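Glycosyl transferase family 8 (Streptococcus pneumoniae, PDB 5GVV) transfers galactose from UDP-galactose to the terminal glucose of already glycosylated PsrP, the third step in O-glycosylation of this serine-rich repeat protein. Local coordinates at residues Y104-L109 / I225-S230. Residues are numbered along the deposited sequence; the frame is centred on the assembly and turned at random.
Sequences YLDSDL and ILHYIS. With MN (manganese (II) ion), chain C; UDP (uridine-5'-diphosphate), chain D.
D106, D108 and H227 converge on one manganese ion, which joins segment 104-109 to segment 225-230. D106 OD2 lies 2.1 Å from the manganese, a single oxygen, whereas D108 is bidentate, with OD1 and OD2 both bound to manganese at 2.1 and 2.2 Å. From the other segment the H227 ring brings NE2 to 2.1 Å from the manganese; its CG lies anti to the backbone N (chi1 -167°), which swings the ring from the strand toward the aspartates. The carboxylate carbon CG of D108 falls in the plane of this ring at its edge, and I229 CG2 sits 3.3 Å above the ring plane, over its centre. The other ring nitrogen, ND1, is hydrogen-bonded to OD1 of N197, so bonds at both nitrogens hold the ring in its rotation. UDP O1A and O3B fill two further metal positions, one from each phosphate.

The second carboxylate oxygen of D106, OD1, accepts a bond from Y104 OH at 2.7 Å, nearly along its C-O axis, while D108 OD2 also meets K233. Next to the metal, the backbones are tied by Y228 N to D108 O (2.9 Å, N-H...O angle 151°), and L109 and H227 form an antiparallel non-hydrogen-bonded pair. Farther from the metal the contact turns apolar: L105 CD2 approaches I225 CD1 at 4.2 Å, and V145 of the central sheet touches L105, L109 and I225.

S107 N and OG hydrogen-bond to the ribose hydroxyls O3' and O2' respectively, and S230 N hydrogen-bonds to O2B of the beta-phosphate. This is the DxD metal site of a GT-A glycosyltransferase, completed by a histidine distant in sequence. Manganese shared by both phosphates would be expected to offset their negative charge, consistent with stabilising UDP as the leaving group.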
loop_
_atom_site.group_PDB
_atom_site.type_symbol
_atom_site.label_atom_id
_atom_site.label_comp_id
_atom_site.label_asym_id
_atom_site.label_seq_id
_atom_site.Cartn_x
_atom_site.Cartn_y
_atom_site.Cartn_z
ATOM N N TYR A 104 1.951 -7.447 21.939
ATOM C CA TYR A 104 2.450 -7.598 20.572
ATOM C C TYR A 104 1.365 -8.143 19.642
ATOM O O TYR A 104 0.604 -9.039 20.018
ATOM C CB TYR A 104 3.687 -8.508 20.500
ATOM C CG TYR A 104 3.980 -8.918 19.076
ATOM C CD1 TYR A 104 4.653 -8.061 18.212
ATOM C CD2 TYR A 104 3.536 -10.138 18.574
ATOM C CE1 TYR A 104 4.895 -8.416 16.894
ATOM C CE2 TYR A 104 3.771 -10.500 17.259
ATOM C CZ TYR A 104 4.451 -9.635 16.425
ATOM O OH TYR A 104 4.686 -10.000 15.114
ATOM N N LEU A 105 1.300 -7.611 18.427
ATOM C CA LEU A 105 0.364 -8.140 17.435
ATOM C C LEU A 105 1.034 -8.353 16.085
ATOM O O LEU A 105 1.787 -7.494 15.614
ATOM C CB LEU A 105 -0.831 -7.200 17.256
ATOM C CG LEU A 105 -1.727 -6.901 18.455
ATOM C CD1 LEU A 105 -2.719 -5.795 18.128
ATOM C CD2 LEU A 105 -2.463 -8.143 18.914
ATOM N N ASP A 106 0.756 -9.494 15.458
ATOM C CA ASP A 106 1.089 -9.690 14.051
ATOM C C ASP A 106 0.317 -8.644 13.240
ATOM O O ASP A 106 -0.588 -7.990 13.766
ATOM C CB ASP A 106 0.670 -11.089 13.603
ATOM C CG ASP A 106 1.816 -12.096 13.623
ATOM O OD1 ASP A 106 2.873 -11.808 14.227
ATOM O OD2 ASP A 106 1.642 -13.192 13.041
ATOM N N SER A 107 0.648 -8.487 11.962
ATOM C CA SER A 107 -0.046 -7.499 11.143
ATOM C C SER A 107 -0.925 -8.141 10.076
ATOM O O SER A 107 -1.550 -7.436 9.275
ATOM C CB SER A 107 0.954 -6.553 10.497
ATOM O OG SER A 107 1.909 -7.302 9.776
ATOM N N ASP A 108 -0.964 -9.473 10.059
ATOM C CA ASP A 108 -1.907 -10.196 9.212
ATOM C C ASP A 108 -3.147 -10.506 10.042
ATOM O O ASP A 108 -3.672 -11.621 10.016
ATOM C CB ASP A 108 -1.281 -11.491 8.688
ATOM C CG ASP A 108 -0.840 -12.420 9.804
ATOM O OD1 ASP A 108 -0.547 -11.924 10.916
ATOM O OD2 ASP A 108 -0.764 -13.648 9.567
ATOM N N LEU A 109 -3.605 -9.515 10.798
ATOM C CA LEU A 109 -4.767 -9.709 11.650
ATOM C C LEU A 109 -5.662 -8.485 11.715
ATOM O O LEU A 109 -5.280 -7.386 11.283
ATOM C CB LEU A 109 -4.355 -10.159 13.059
ATOM C CG LEU A 109 -3.426 -9.299 13.910
ATOM C CD1 LEU A 109 -4.157 -8.117 14.515
ATOM C CD2 LEU A 109 -2.791 -10.145 15.010
ATOM N N ILE A 225 -10.205 -10.964 17.901
ATOM C CA ILE A 225 -9.016 -10.890 17.053
ATOM C C ILE A 225 -8.990 -11.988 15.987
ATOM O O ILE A 225 -8.962 -13.178 16.308
ATOM C CB ILE A 225 -7.710 -10.887 17.879
ATOM C CG1 ILE A 225 -7.669 -9.654 18.787
ATOM C CG2 ILE A 225 -6.503 -10.894 16.950
ATOM C CD1 ILE A 225 -6.361 -9.453 19.559
ATOM N N LEU A 226 -9.007 -11.573 14.719
ATOM C CA LEU A 226 -8.967 -12.502 13.589
ATOM C C LEU A 226 -7.563 -12.572 13.014
ATOM O O LEU A 226 -7.050 -11.568 12.521
ATOM C CB LEU A 226 -9.916 -12.040 12.482
ATOM C CG LEU A 226 -11.417 -12.112 12.724
ATOM C CD1 LEU A 226 -12.163 -11.528 11.539
ATOM C CD2 LEU A 226 -11.840 -13.552 12.968
ATOM N N HIS A 227 -6.960 -13.759 13.039
ATOM C CA HIS A 227 -5.582 -13.931 12.586
ATOM C C HIS A 227 -5.539 -14.742 11.292
ATOM O O HIS A 227 -5.835 -15.944 11.285
ATOM C CB HIS A 227 -4.750 -14.614 13.678
ATOM C CG HIS A 227 -3.274 -14.566 13.440
ATOM N ND1 HIS A 227 -2.359 -15.129 14.309
ATOM C CD2 HIS A 227 -2.544 -14.008 12.442
ATOM C CE1 HIS A 227 -1.138 -14.926 13.853
ATOM N NE2 HIS A 227 -1.221 -14.251 12.719
ATOM N N TYR A 228 -5.179 -14.082 10.194
ATOM C CA TYR A 228 -5.120 -14.753 8.901
ATOM C C TYR A 228 -3.768 -15.426 8.666
ATOM O O TYR A 228 -3.013 -15.029 7.768
ATOM C CB TYR A 228 -5.417 -13.758 7.776
ATOM C CG TYR A 228 -6.805 -13.162 7.845
ATOM C CD1 TYR A 228 -7.878 -13.783 7.222
ATOM C CD2 TYR A 228 -7.036 -11.975 8.526
ATOM C CE1 TYR A 228 -9.144 -13.240 7.277
ATOM C CE2 TYR A 228 -8.297 -11.428 8.598
ATOM C CZ TYR A 228 -9.347 -12.066 7.971
ATOM O OH TYR A 228 -10.607 -11.518 8.036
ATOM N N ILE A 229 -3.468 -16.446 9.468
ATOM C CA ILE A 229 -2.220 -17.192 9.342
ATOM C C ILE A 229 -2.164 -17.922 8.006
ATOM O O ILE A 229 -3.172 -18.000 7.294
ATOM C CB ILE A 229 -2.054 -18.225 10.478
ATOM C CG1 ILE A 229 -3.130 -19.316 10.377
ATOM C CG2 ILE A 229 -2.110 -17.545 11.841
ATOM C CD1 ILE A 229 -2.918 -20.486 11.330
ATOM N N SER A 230 -0.978 -18.447 7.685
ATOM C CA SER A 230 -0.698 -19.191 6.442
ATOM C C SER A 230 -0.502 -18.266 5.243
ATOM O O SER A 230 -0.539 -17.047 5.380
ATOM C CB SER A 230 -1.760 -20.259 6.135
ATOM O OG SER A 230 -2.874 -19.704 5.446
HETATM MN MN MN C . 0.407 -13.713 11.470
HETATM N N1 UDP D . 6.060 -9.740 8.077
HETATM C C2 UDP D . 6.452 -8.607 7.391
HETATM N N3 UDP D . 6.630 -8.637 6.021
HETATM C C4 UDP D . 6.418 -9.812 5.326
HETATM C C5 UDP D . 6.019 -10.953 6.020
HETATM C C6 UDP D . 5.958 -10.933 7.412
HETATM O O2 UDP D . 6.642 -7.563 8.011
HETATM O O4 UDP D . 6.574 -9.837 4.101
HETATM C "C1'" UDP D . 5.878 -9.667 9.543
HETATM C "C2'" UDP D . 4.434 -9.307 9.856
HETATM O "O2'" UDP D . 4.366 -8.514 11.019
HETATM C "C3'" UDP D . 3.791 -10.646 10.140
HETATM C "C4'" UDP D . 4.944 -11.425 10.760
HETATM O "O4'" UDP D . 6.119 -10.932 10.140
HETATM O "O3'" UDP D . 2.696 -10.505 11.020
HETATM C "C5'" UDP D . 4.812 -12.933 10.558
HETATM O "O5'" UDP D . 4.241 -13.169 9.289
HETATM P PA UDP D . 2.871 -13.999 9.201
HETATM O O1A UDP D . 1.870 -13.241 9.979
HETATM O O2A UDP D . 2.457 -14.179 7.789
HETATM O O3A UDP D . 3.188 -15.429 9.884
HETATM P PB UDP D . 2.040 -16.400 10.477
HETATM O O1B UDP D . 2.649 -17.455 11.322
HETATM O O2B UDP D . 1.351 -17.051 9.339
HETATM O O3B UDP D . 1.069 -15.610 11.273
#